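Local coordinates for protein AimR transcriptional regulator (Bacillus phage phi3T, PDB 5ZVV) that activates transcription of the aimX locus, which seems to promote lytic growth, as a dimer that the arbitrium peptide converts into an inactive monomer, at residues F229-I234 against Y250-K255; E241-A246 against N275-E280; Q263-G268 against I291-L296; L296-Y301 against E312-L317. One frame throughout, in Å; residues are numbered along the deposited sequence.

Contact 1 of 4, residues F229-I234 against Y250-K255; sequences FAYLTI and YIKGQK
Tyr250 meets Leu232 with the outer part of its ring, although its CB starts off away from helix 224-237. The first torsion sets CG anti to its own carbonyl carbon (chi1 -73°), and the ring reaches back across the gap. Leu232 O lies at the edge of this ring, near its plane, 3.5 Å from Tyr250 CE1. On the same side chain, Tyr250 CD1 packs against Leu232 CD1 at 4.2 Å, a purely apolar touch. The hydroxyl at the far end of Tyr250 is hydrogen-bonded to Asn236 OD1, which ties down the end of the ring.

Two residues on, Lys252 lays its aliphatic part over one face of Tyr231. Its CB stands 3.8 Å from the Tyr231 ring centroid and 18° off the ring normal, a CH-pi contact displaced toward the rim. The extended chain then passes Tyr231 CE1 with Lys252 CD at 3.6 Å and carries the ammonium away from helix 224-237.

Gly253 brings the backbones together: its CA is 5.2 Å from that of Tyr231, and Gly253 N is 3.7 Å from Tyr231 CB. At the end, Lys255 NZ turns back to Lys252 O at 2.8 Å, in the carbonyl plane and on a lone pair.

The contact joins two successive helices, a pairing consistent with the helical hairpins of a TPR-like fold. Ile218 of helix 207-220 touches Tyr231, Met195 of helix 184-203 packs on Phe229, Ala230 and Thr233, and helix 260-277 meets Tyr250 through Ala269 and Leu270.

Contact 2 of 4, residues E241-A246 against N275-E280; sequences EDYDEA and NIWKKE
Tyr243 holds its CG anti to the backbone N (chi1 176°) and Trp277 holds its CG beside the backbone N (chi1 -66°); with these torsions the two side chains lie alongside, running opposite ways. Tyr243 CB comes to rest over the indole, 3.8 Å from the centroid of the Trp277 five-membered ring, a CH-pi contact. The phenol ring itself leans obliquely, its plane 56° from that of the indole, and Trp277 CD1 reaches its edge, 3.6 Å from Tyr243 CD1.

Lys279 closes on one face of the same phenol. A bend at its second torsion places Lys279 CG over the middle of the ring, 3.5 Å from the Tyr243 centroid, while Lys279 CB lies 3.5 Å from Tyr243 CZ. At the far end of the indole, Trp277 CH2 approaches Glu241 O to 3.8 Å.

Both segments contain a helix end. Asp242 is the N-cap of helix 243-252, its OD1 accepting weakly from the backbone N of Asp244 and Glu245. Lys278, with positive phi, is the C-prime residue of a Schellman motif, in which Lys279 N returns to Ser274 O; Lys279, the next residue, points its CB toward Tyr243.

Trp277 NE1 donates to Ile239 O, and Glu241 forms a salt bridge with Arg211 of helix 207-220. Tyr243 also packs on Leu273 and Ser274 of helix 260-277, whereas Asn275 and Ile276 lean on Phe299 of helix 291-304.

Contact 3 of 4, residues Q263-G268 against I291-L296; sequences QEMLDG and IKYLQL
Tyr293 lays its ring along the flank of helix 260-277, running from beside Gly268 back to Glu264 and Met265. Its ring and the Glu264 carboxylate are almost perpendicular, their planes 87° apart, and Glu264 OE1 lies 3.4 Å from Tyr293 CE2. The rest of the phenol passes beside the backbone of the same turn: Glu264 O is 3.3 Å from Tyr293 CE1, lying obliquely to the ring. Gly268 N donates the regular helical bond to Glu264 O. Met265, a selenomethionine here, sends its chain away, yet its CG remains 3.6 Å from Tyr293 OH.

Successive helices of a TPR-like array, the clan to which this family belongs, normally alternate in direction. Helices 260-277 and 291-304 follow each other in the chain, but the long connection between them lets the pair run the same way, with axes within the two segments 29° apart and 10.8 Å at closest approach. The connection packs here too, Asn285 against Glu264 and Ser288 against Tyr293.

The backbones come close at Gly268, where Gly268 CA is 6.5 Å from Tyr293 CA. Leu296, its CG anti to the carbonyl carbon (chi1 -68°), directs CD1 onto this glycine, 3.2 Å from Gly268 O.

Contact 4 of 4, residues L296-Y301 against E312-L317; sequences LRAFYY and EILDEL
Ile313 is the knob of this antiparallel helix hairpin, an element of TPR-like superhelices. The short axes of 296-301 and 312-317 run at 152° and come within 9.6 Å. The hole that receives Ile313 lies on helix 291-304 and is framed by Leu294, Arg297, Ala298 and Tyr301, a spacing that fits knobs-into-holes packing.

With CG1 anti to the carbonyl carbon and CG2 anti to the backbone N (chi1 -65°), the two branches of Ile313 fill different parts of this hollow. CG2 settles on the low floor that Ala298 provides, 4.0 Å from Ala298 CB. The longer branch, extended beyond CG1, puts CD1 into the corner between Arg297 and Tyr301: Ile313 CD1 is 3.8 Å from Arg297 CD and 3.8 Å from Tyr301 CE2, and both side chains lie roughly square to the isoleucine. Leu314 presses on the same alanine from the neighbouring position, with Leu314 CD2 4.2 Å from Ala298 CB.

The corner wall is held by a side-on grip. Arg297, extended from CG to NE, keeps Tyr301 OH within 3° of its guanidinium plane, and donates to that one oxygen twice, from Arg297 NE at 3.0 Å and from Arg297 NH2 at 2.9 Å.

How the contacts relate
The four contacts form a chained series of helix pairings along the TPR-like part of the protein. Contacts 1 and 2 use helix 243-252 with their centres 15 Å apart. Contact 1 reaches contact 3 directly: Gln254 NE2 is 2.9 Å from Gln263 OE1, a probable hydrogen bond, and Phe229 CE1 is 3.9 Å from Met265 SE. Contacts 2 and 3 share helix 260-277, while contacts 3 and 4 share helix 291-304 and Leu296 itself, their centres 12 Å apart. Asn275 CB of contact 2 packs 3.5 Å from Phe299 CD2 of contact 4. Contacts 1 and 4 do not touch; their nearest atoms are about 10 Å apart. The other subunit of the dimer touches none of these segments.

Contact 1 of 4, residues F229-I234 against Y250-K255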
# COMPACT_ATOMS: atom_id res chain seq x y z
N PHE A 229 19.35 -5.20 -16.13
CA PHE A 229 18.71 -4.31 -15.17
C PHE A 229 19.55 -4.09 -13.92
O PHE A 229 19.38 -3.07 -13.24
CB PHE A 229 17.32 -4.83 -14.81
CG PHE A 229 16.29 -4.55 -15.87
CD1 PHE A 229 15.88 -3.25 -16.13
CD2 PHE A 229 15.75 -5.58 -16.63
CE1 PHE A 229 14.94 -2.98 -17.11
CE2 PHE A 229 14.81 -5.32 -17.61
CZ PHE A 229 14.41 -4.02 -17.85
N ALA A 230 20.46 -5.01 -13.61
CA ALA A 230 21.34 -4.81 -12.46
C ALA A 230 22.34 -3.69 -12.73
O ALA A 230 22.49 -2.78 -11.91
CB ALA A 230 22.06 -6.12 -12.13
N TYR A 231 23.04 -3.75 -13.87
CA TYR A 231 23.97 -2.67 -14.20
C TYR A 231 23.24 -1.36 -14.47
O TYR A 231 23.76 -0.28 -14.16
CB TYR A 231 24.83 -3.06 -15.41
CG TYR A 231 25.93 -4.02 -15.05
CD1 TYR A 231 27.00 -3.62 -14.26
CD2 TYR A 231 25.91 -5.34 -15.50
CE1 TYR A 231 28.01 -4.49 -13.93
CE2 TYR A 231 26.92 -6.22 -15.17
CZ TYR A 231 27.97 -5.79 -14.38
OH TYR A 231 28.98 -6.66 -14.04
N LEU A 232 22.03 -1.44 -15.04
CA LEU A 232 21.19 -0.26 -15.16
C LEU A 232 20.91 0.36 -13.79
O LEU A 232 20.99 1.59 -13.63
CB LEU A 232 19.88 -0.63 -15.86
CG LEU A 232 19.06 0.48 -16.51
CD1 LEU A 232 19.83 1.10 -17.66
CD2 LEU A 232 17.72 -0.06 -16.99
N THR A 233 20.62 -0.48 -12.79
CA THR A 233 20.33 0.04 -11.46
C THR A 233 21.58 0.65 -10.82
O THR A 233 21.50 1.71 -10.19
CB THR A 233 19.77 -1.07 -10.57
OG1 THR A 233 18.55 -1.56 -11.13
CG2 THR A 233 19.49 -0.54 -9.17
N ILE A 234 22.73 -0.01 -10.95
CA ILE A 234 23.97 0.53 -10.39
C ILE A 234 24.27 1.90 -10.99
O ILE A 234 24.49 2.89 -10.27
CB ILE A 234 25.13 -0.46 -10.61
CG1 ILE A 234 24.91 -1.73 -9.78
CG2 ILE A 234 26.47 0.18 -10.27
CD1 ILE A 234 25.92 -2.83 -10.04
N TYR A 250 26.59 1.61 -16.80
CA TYR A 250 25.68 1.58 -17.94
C TYR A 250 26.28 0.80 -19.11
O TYR A 250 25.65 -0.10 -19.66
CB TYR A 250 25.33 3.00 -18.38
CG TYR A 250 24.40 3.74 -17.46
CD1 TYR A 250 23.38 3.08 -16.78
CD2 TYR A 250 24.53 5.11 -17.26
CE1 TYR A 250 22.53 3.76 -15.93
CE2 TYR A 250 23.68 5.80 -16.42
CZ TYR A 250 22.68 5.12 -15.76
OH TYR A 250 21.84 5.81 -14.92
N ILE A 251 27.52 1.14 -19.48
CA ILE A 251 28.17 0.46 -20.60
C ILE A 251 28.37 -1.01 -20.29
O ILE A 251 28.27 -1.86 -21.18
CB ILE A 251 29.50 1.16 -20.94
CG1 ILE A 251 29.23 2.56 -21.51
CG2 ILE A 251 30.30 0.34 -21.94
CD1 ILE A 251 30.49 3.35 -21.79
N LYS A 252 28.63 -1.35 -19.02
CA LYS A 252 28.69 -2.76 -18.65
C LYS A 252 27.35 -3.46 -18.89
O LYS A 252 27.32 -4.67 -19.12
CB LYS A 252 29.09 -2.92 -17.18
CG LYS A 252 30.57 -2.73 -16.92
CD LYS A 252 30.89 -2.92 -15.45
CE LYS A 252 32.34 -2.58 -15.15
NZ LYS A 252 32.63 -2.67 -13.69
N GLY A 253 26.25 -2.71 -18.86
CA GLY A 253 24.97 -3.32 -19.21
C GLY A 253 24.78 -3.63 -20.68
O GLY A 253 23.83 -4.35 -21.02
N GLN A 254 25.66 -3.14 -21.56
CA GLN A 254 25.43 -3.24 -23.00
C GLN A 254 25.39 -4.69 -23.47
O GLN A 254 24.49 -5.09 -24.21
CB GLN A 254 26.50 -2.46 -23.77
CG GLN A 254 26.48 -2.67 -25.28
CD GLN A 254 25.18 -2.21 -25.91
OE1 GLN A 254 24.83 -1.03 -25.87
NE2 GLN A 254 24.45 -3.15 -26.50
N LYS A 255 26.37 -5.50 -23.05
CA LYS A 255 26.46 -6.88 -23.50
C LYS A 255 25.26 -7.73 -23.09
O LYS A 255 25.12 -8.84 -23.60
CB LYS A 255 27.75 -7.52 -22.98
CG LYS A 255 27.77 -7.70 -21.47
CD LYS A 255 29.08 -8.31 -20.98
CE LYS A 255 30.01 -7.25 -20.41
NZ LYS A 255 29.42 -6.56 -19.23

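Contact 2 of 4, residues E241-A246 against N275-E280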
# COMPACT_ATOMS: atom_id res chain seq x y z
N GLU A 241 26.59 11.21 -8.43
CA GLU A 241 27.87 11.13 -7.74
C GLU A 241 29.07 11.25 -8.68
O GLU A 241 29.98 12.03 -8.43
CB GLU A 241 27.97 9.81 -6.96
CG GLU A 241 27.01 9.70 -5.79
CD GLU A 241 27.20 8.43 -4.99
OE1 GLU A 241 28.19 7.71 -5.26
OE2 GLU A 241 26.37 8.15 -4.10
N ASP A 242 29.08 10.47 -9.77
CA ASP A 242 30.26 10.38 -10.63
C ASP A 242 29.79 10.05 -12.04
O ASP A 242 29.14 9.02 -12.25
CB ASP A 242 31.22 9.30 -10.11
CG ASP A 242 32.57 9.32 -10.81
OD1 ASP A 242 32.63 9.61 -12.02
OD2 ASP A 242 33.58 9.03 -10.14
N TYR A 243 30.13 10.91 -13.00
CA TYR A 243 29.72 10.66 -14.38
C TYR A 243 30.40 9.43 -14.95
O TYR A 243 29.74 8.55 -15.52
CB TYR A 243 30.02 11.88 -15.25
CG TYR A 243 29.70 11.65 -16.71
CD1 TYR A 243 28.39 11.72 -17.17
CD2 TYR A 243 30.70 11.33 -17.63
CE1 TYR A 243 28.09 11.49 -18.50
CE2 TYR A 243 30.40 11.10 -18.96
CZ TYR A 243 29.09 11.18 -19.39
OH TYR A 243 28.79 10.95 -20.71
N ASP A 244 31.72 9.34 -14.78
CA ASP A 244 32.49 8.28 -15.43
C ASP A 244 32.13 6.90 -14.89
O ASP A 244 32.08 5.92 -15.64
CB ASP A 244 33.98 8.56 -15.27
CG ASP A 244 34.36 9.94 -15.76
OD1 ASP A 244 34.42 10.15 -16.99
OD2 ASP A 244 34.57 10.84 -14.91
N GLU A 245 31.87 6.80 -13.58
CA GLU A 245 31.54 5.50 -13.00
C GLU A 245 30.12 5.07 -13.38
O GLU A 245 29.89 3.90 -13.71
CB GLU A 245 31.71 5.54 -11.48
CG GLU A 245 33.16 5.60 -11.04
CD GLU A 245 33.97 4.43 -11.56
OE1 GLU A 245 33.45 3.29 -11.52
OE2 GLU A 245 35.12 4.64 -12.01
N ALA A 246 29.17 6.00 -13.33
CA ALA A 246 27.82 5.70 -13.80
C ALA A 246 27.84 5.24 -15.26
O ALA A 246 27.25 4.21 -15.61
CB ALA A 246 26.92 6.93 -13.64
N ASN A 275 23.16 14.44 -20.33
CA ASN A 275 22.43 15.69 -20.18
C ASN A 275 22.63 16.28 -18.79
O ASN A 275 22.82 17.50 -18.64
CB ASN A 275 20.94 15.48 -20.44
CG ASN A 275 20.63 15.32 -21.91
OD1 ASN A 275 21.43 15.69 -22.77
ND2 ASN A 275 19.46 14.76 -22.21
N ILE A 276 22.59 15.43 -17.76
CA ILE A 276 22.78 15.89 -16.38
C ILE A 276 24.15 16.52 -16.21
O ILE A 276 24.29 17.61 -15.65
CB ILE A 276 22.57 14.73 -15.40
CG1 ILE A 276 21.08 14.43 -15.23
CG2 ILE A 276 23.20 15.04 -14.04
CD1 ILE A 276 20.30 15.59 -14.67
N TRP A 277 25.19 15.85 -16.71
CA TRP A 277 26.55 16.33 -16.52
C TRP A 277 27.04 17.19 -17.68
O TRP A 277 28.21 17.60 -17.67
CB TRP A 277 27.49 15.15 -16.31
CG TRP A 277 27.21 14.42 -15.03
CD1 TRP A 277 26.26 13.47 -14.82
CD2 TRP A 277 27.89 14.61 -13.78
NE1 TRP A 277 26.31 13.04 -13.51
CE2 TRP A 277 27.29 13.73 -12.85
CE3 TRP A 277 28.94 15.43 -13.36
CZ2 TRP A 277 27.71 13.64 -11.53
CZ3 TRP A 277 29.35 15.34 -12.04
CH2 TRP A 277 28.74 14.46 -11.14
N LYS A 278 26.18 17.49 -18.65
CA LYS A 278 26.53 18.28 -19.83
C LYS A 278 27.79 17.72 -20.49
O LYS A 278 28.74 18.45 -20.79
CB LYS A 278 26.67 19.76 -19.48
CG LYS A 278 25.37 20.34 -18.92
CD LYS A 278 25.46 21.82 -18.62
CE LYS A 278 24.19 22.29 -17.92
NZ LYS A 278 24.21 23.74 -17.58
N LYS A 279 27.79 16.41 -20.70
CA LYS A 279 28.83 15.71 -21.42
C LYS A 279 28.37 15.39 -22.84
O LYS A 279 27.20 15.57 -23.20
CB LYS A 279 29.23 14.43 -20.68
CG LYS A 279 29.67 14.67 -19.25
CD LYS A 279 31.01 15.38 -19.20
CE LYS A 279 31.36 15.78 -17.78
NZ LYS A 279 32.70 16.42 -17.71
N GLU A 280 29.31 14.90 -23.65
CA GLU A 280 29.01 14.56 -25.03
C GLU A 280 27.92 13.50 -25.10
O GLU A 280 28.09 12.39 -24.59
CB GLU A 280 30.28 14.09 -25.74
CG GLU A 280 30.10 13.78 -27.22
CD GLU A 280 31.41 13.51 -27.92
OE1 GLU A 280 32.38 14.28 -27.70
OE2 GLU A 280 31.49 12.52 -28.68

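Contact 3 of 4, residues Q263-G268 against I291-L296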
# COMPACT_ATOMS: atom_id res chain seq x y z
N GLN A 263 17.82 -1.85 -25.35
CA GLN A 263 18.81 -0.96 -25.95
C GLN A 263 18.40 0.50 -25.81
O GLN A 263 19.23 1.35 -25.48
CB GLN A 263 19.03 -1.31 -27.42
CG GLN A 263 20.19 -0.56 -28.06
CD GLN A 263 21.53 -0.94 -27.45
OE1 GLN A 263 21.93 -2.11 -27.49
NE2 GLN A 263 22.24 0.04 -26.89
N GLU A 264 17.13 0.80 -26.05
CA GLU A 264 16.67 2.18 -25.92
C GLU A 264 16.56 2.60 -24.46
O GLU A 264 16.67 3.80 -24.16
CB GLU A 264 15.33 2.36 -26.63
CG GLU A 264 15.44 2.41 -28.14
CD GLU A 264 14.14 2.80 -28.82
OE1 GLU A 264 13.11 2.87 -28.13
OE2 GLU A 264 14.16 3.03 -30.05
N MSE A 265 16.35 1.66 -23.55
CA MSE A 265 16.41 1.99 -22.13
C MSE A 265 17.83 2.37 -21.73
O MSE A 265 18.04 3.36 -21.02
CB MSE A 265 15.92 0.82 -21.28
CG MSE A 265 14.43 0.60 -21.35
SE MSE A 265 13.89 -0.95 -20.31
CE MSE A 265 11.98 -0.93 -20.71
N LEU A 266 18.81 1.60 -22.21
CA LEU A 266 20.21 1.89 -21.89
C LEU A 266 20.65 3.21 -22.51
O LEU A 266 21.23 4.07 -21.83
CB LEU A 266 21.10 0.75 -22.38
CG LEU A 266 22.58 0.92 -22.03
CD1 LEU A 266 22.75 0.89 -20.53
CD2 LEU A 266 23.42 -0.15 -22.70
N ASP A 267 20.38 3.39 -23.81
CA ASP A 267 20.66 4.65 -24.47
C ASP A 267 19.99 5.81 -23.75
O ASP A 267 20.58 6.89 -23.62
CB ASP A 267 20.19 4.61 -25.93
CG ASP A 267 20.94 3.61 -26.77
OD1 ASP A 267 22.01 3.13 -26.34
OD2 ASP A 267 20.46 3.30 -27.89
N GLY A 268 18.76 5.61 -23.27
CA GLY A 268 18.09 6.65 -22.52
C GLY A 268 18.78 6.95 -21.20
O GLY A 268 18.85 8.11 -20.77
N ILE A 291 7.24 8.85 -24.30
CA ILE A 291 7.25 10.02 -23.43
C ILE A 291 8.64 10.26 -22.85
O ILE A 291 9.15 11.39 -22.86
CB ILE A 291 6.19 9.88 -22.32
CG1 ILE A 291 4.78 9.93 -22.91
CG2 ILE A 291 6.38 10.97 -21.27
CD1 ILE A 291 3.69 9.72 -21.88
N LYS A 292 9.28 9.20 -22.36
CA LYS A 292 10.56 9.40 -21.68
C LYS A 292 11.64 9.85 -22.65
O LYS A 292 12.42 10.76 -22.35
CB LYS A 292 10.99 8.12 -20.95
CG LYS A 292 12.27 8.31 -20.15
CD LYS A 292 12.70 7.05 -19.43
CE LYS A 292 13.98 7.30 -18.63
NZ LYS A 292 14.49 6.06 -17.98
N TYR A 293 11.72 9.22 -23.83
CA TYR A 293 12.77 9.57 -24.77
C TYR A 293 12.53 10.94 -25.39
O TYR A 293 13.49 11.66 -25.70
CB TYR A 293 12.90 8.48 -25.84
CG TYR A 293 13.12 7.11 -25.24
CD1 TYR A 293 13.86 6.96 -24.08
CD2 TYR A 293 12.56 5.98 -25.82
CE1 TYR A 293 14.06 5.72 -23.52
CE2 TYR A 293 12.75 4.74 -25.27
CZ TYR A 293 13.50 4.61 -24.11
OH TYR A 293 13.69 3.37 -23.55
N LEU A 294 11.26 11.31 -25.57
CA LEU A 294 10.94 12.69 -25.95
C LEU A 294 11.40 13.67 -24.88
O LEU A 294 11.96 14.73 -25.20
CB LEU A 294 9.44 12.83 -26.19
CG LEU A 294 8.90 12.30 -27.52
CD1 LEU A 294 7.39 12.47 -27.59
CD2 LEU A 294 9.59 13.00 -28.68
N GLN A 295 11.17 13.33 -23.60
CA GLN A 295 11.64 14.18 -22.51
C GLN A 295 13.15 14.33 -22.54
O GLN A 295 13.67 15.44 -22.35
CB GLN A 295 11.21 13.60 -21.16
CG GLN A 295 9.75 13.80 -20.81
CD GLN A 295 9.47 13.43 -19.37
OE1 GLN A 295 10.35 12.93 -18.67
NE2 GLN A 295 8.25 13.67 -18.92
N LEU A 296 13.87 13.23 -22.77
CA LEU A 296 15.33 13.29 -22.82
C LEU A 296 15.81 14.12 -24.00
O LEU A 296 16.78 14.87 -23.88
CB LEU A 296 15.89 11.87 -22.88
CG LEU A 296 15.67 11.09 -21.59
CD1 LEU A 296 16.18 9.66 -21.71
CD2 LEU A 296 16.35 11.81 -20.44

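Contact 4 of 4, residues L296-Y301 against E312-L317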
# COMPACT_ATOMS: atom_id res chain seq x y z
N LEU A 296 13.87 13.23 -22.77
CA LEU A 296 15.33 13.29 -22.82
C LEU A 296 15.81 14.12 -24.00
O LEU A 296 16.78 14.87 -23.88
CB LEU A 296 15.89 11.87 -22.88
CG LEU A 296 15.67 11.09 -21.59
CD1 LEU A 296 16.18 9.66 -21.71
CD2 LEU A 296 16.35 11.81 -20.44
N ARG A 297 15.13 14.00 -25.14
CA ARG A 297 15.49 14.81 -26.30
C ARG A 297 15.26 16.30 -26.03
O ARG A 297 16.08 17.14 -26.42
CB ARG A 297 14.69 14.35 -27.52
CG ARG A 297 14.96 15.12 -28.80
CD ARG A 297 14.13 14.56 -29.95
NE ARG A 297 14.32 15.33 -31.17
CZ ARG A 297 13.67 15.10 -32.31
NH1 ARG A 297 12.77 14.12 -32.38
NH2 ARG A 297 13.91 15.85 -33.37
N ALA A 298 14.15 16.63 -25.37
CA ALA A 298 13.91 18.03 -25.00
C ALA A 298 14.95 18.52 -24.01
O ALA A 298 15.39 19.67 -24.07
CB ALA A 298 12.50 18.19 -24.44
N PHE A 299 15.36 17.65 -23.07
CA PHE A 299 16.46 17.97 -22.16
C PHE A 299 17.72 18.34 -22.94
O PHE A 299 18.34 19.38 -22.70
CB PHE A 299 16.70 16.77 -21.24
CG PHE A 299 17.52 17.07 -20.01
CD1 PHE A 299 18.02 18.34 -19.77
CD2 PHE A 299 17.80 16.06 -19.10
CE1 PHE A 299 18.78 18.59 -18.63
CE2 PHE A 299 18.55 16.31 -17.97
CZ PHE A 299 19.04 17.58 -17.73
N TYR A 300 18.10 17.48 -23.90
CA TYR A 300 19.27 17.75 -24.73
C TYR A 300 19.14 19.07 -25.47
O TYR A 300 20.10 19.86 -25.52
CB TYR A 300 19.47 16.58 -25.71
CG TYR A 300 20.52 16.80 -26.76
CD1 TYR A 300 21.87 16.70 -26.45
CD2 TYR A 300 20.17 17.09 -28.08
CE1 TYR A 300 22.84 16.88 -27.42
CE2 TYR A 300 21.13 17.28 -29.05
CZ TYR A 300 22.47 17.17 -28.71
OH TYR A 300 23.43 17.36 -29.68
N TYR A 301 17.97 19.33 -26.05
CA TYR A 301 17.74 20.61 -26.72
C TYR A 301 17.92 21.78 -25.76
O TYR A 301 18.55 22.79 -26.11
CB TYR A 301 16.35 20.64 -27.34
CG TYR A 301 16.22 19.86 -28.63
CD1 TYR A 301 17.33 19.54 -29.39
CD2 TYR A 301 14.97 19.44 -29.09
CE1 TYR A 301 17.21 18.82 -30.57
CE2 TYR A 301 14.84 18.73 -30.26
CZ TYR A 301 15.96 18.43 -31.00
OH TYR A 301 15.83 17.72 -32.18
N GLU A 312 8.54 22.83 -28.09
CA GLU A 312 7.62 22.11 -28.97
C GLU A 312 7.38 20.69 -28.46
O GLU A 312 6.23 20.23 -28.36
CB GLU A 312 8.18 22.09 -30.39
CG GLU A 312 7.18 21.67 -31.46
CD GLU A 312 7.64 22.05 -32.85
OE1 GLU A 312 8.85 22.30 -33.03
OE2 GLU A 312 6.78 22.11 -33.76
N ILE A 313 8.46 19.98 -28.11
CA ILE A 313 8.32 18.63 -27.58
C ILE A 313 7.50 18.64 -26.29
O ILE A 313 6.64 17.77 -26.08
CB ILE A 313 9.71 17.99 -27.38
CG1 ILE A 313 10.41 17.81 -28.72
CG2 ILE A 313 9.58 16.65 -26.66
CD1 ILE A 313 11.78 17.19 -28.61
N LEU A 314 7.75 19.61 -25.41
CA LEU A 314 7.02 19.66 -24.14
C LEU A 314 5.55 20.01 -24.37
O LEU A 314 4.67 19.49 -23.66
CB LEU A 314 7.68 20.66 -23.20
CG LEU A 314 9.11 20.33 -22.77
CD1 LEU A 314 9.68 21.42 -21.87
CD2 LEU A 314 9.18 18.98 -22.07
N ASP A 315 5.26 20.87 -25.34
CA ASP A 315 3.88 21.16 -25.70
C ASP A 315 3.17 19.91 -26.20
O ASP A 315 2.01 19.67 -25.87
CB ASP A 315 3.82 22.26 -26.77
CG ASP A 315 4.18 23.63 -26.23
OD1 ASP A 315 4.35 23.76 -25.00
OD2 ASP A 315 4.29 24.57 -27.04
N GLU A 316 3.86 19.10 -27.01
CA GLU A 316 3.29 17.82 -27.41
C GLU A 316 3.09 16.90 -26.21
O GLU A 316 2.12 16.13 -26.17
CB GLU A 316 4.18 17.15 -28.46
CG GLU A 316 3.48 16.10 -29.32
CD GLU A 316 3.35 14.74 -28.63
OE1 GLU A 316 4.16 14.45 -27.73
OE2 GLU A 316 2.42 13.98 -28.99
N LEU A 317 3.99 16.97 -25.23
CA LEU A 317 3.89 16.09 -24.07
C LEU A 317 2.73 16.48 -23.15
O LEU A 317 2.17 15.61 -22.48
CB LEU A 317 5.20 16.10 -23.28
CG LEU A 317 6.36 15.33 -23.93
CD1 LEU A 317 7.66 15.58 -23.18
CD2 LEU A 317 6.04 13.85 -23.97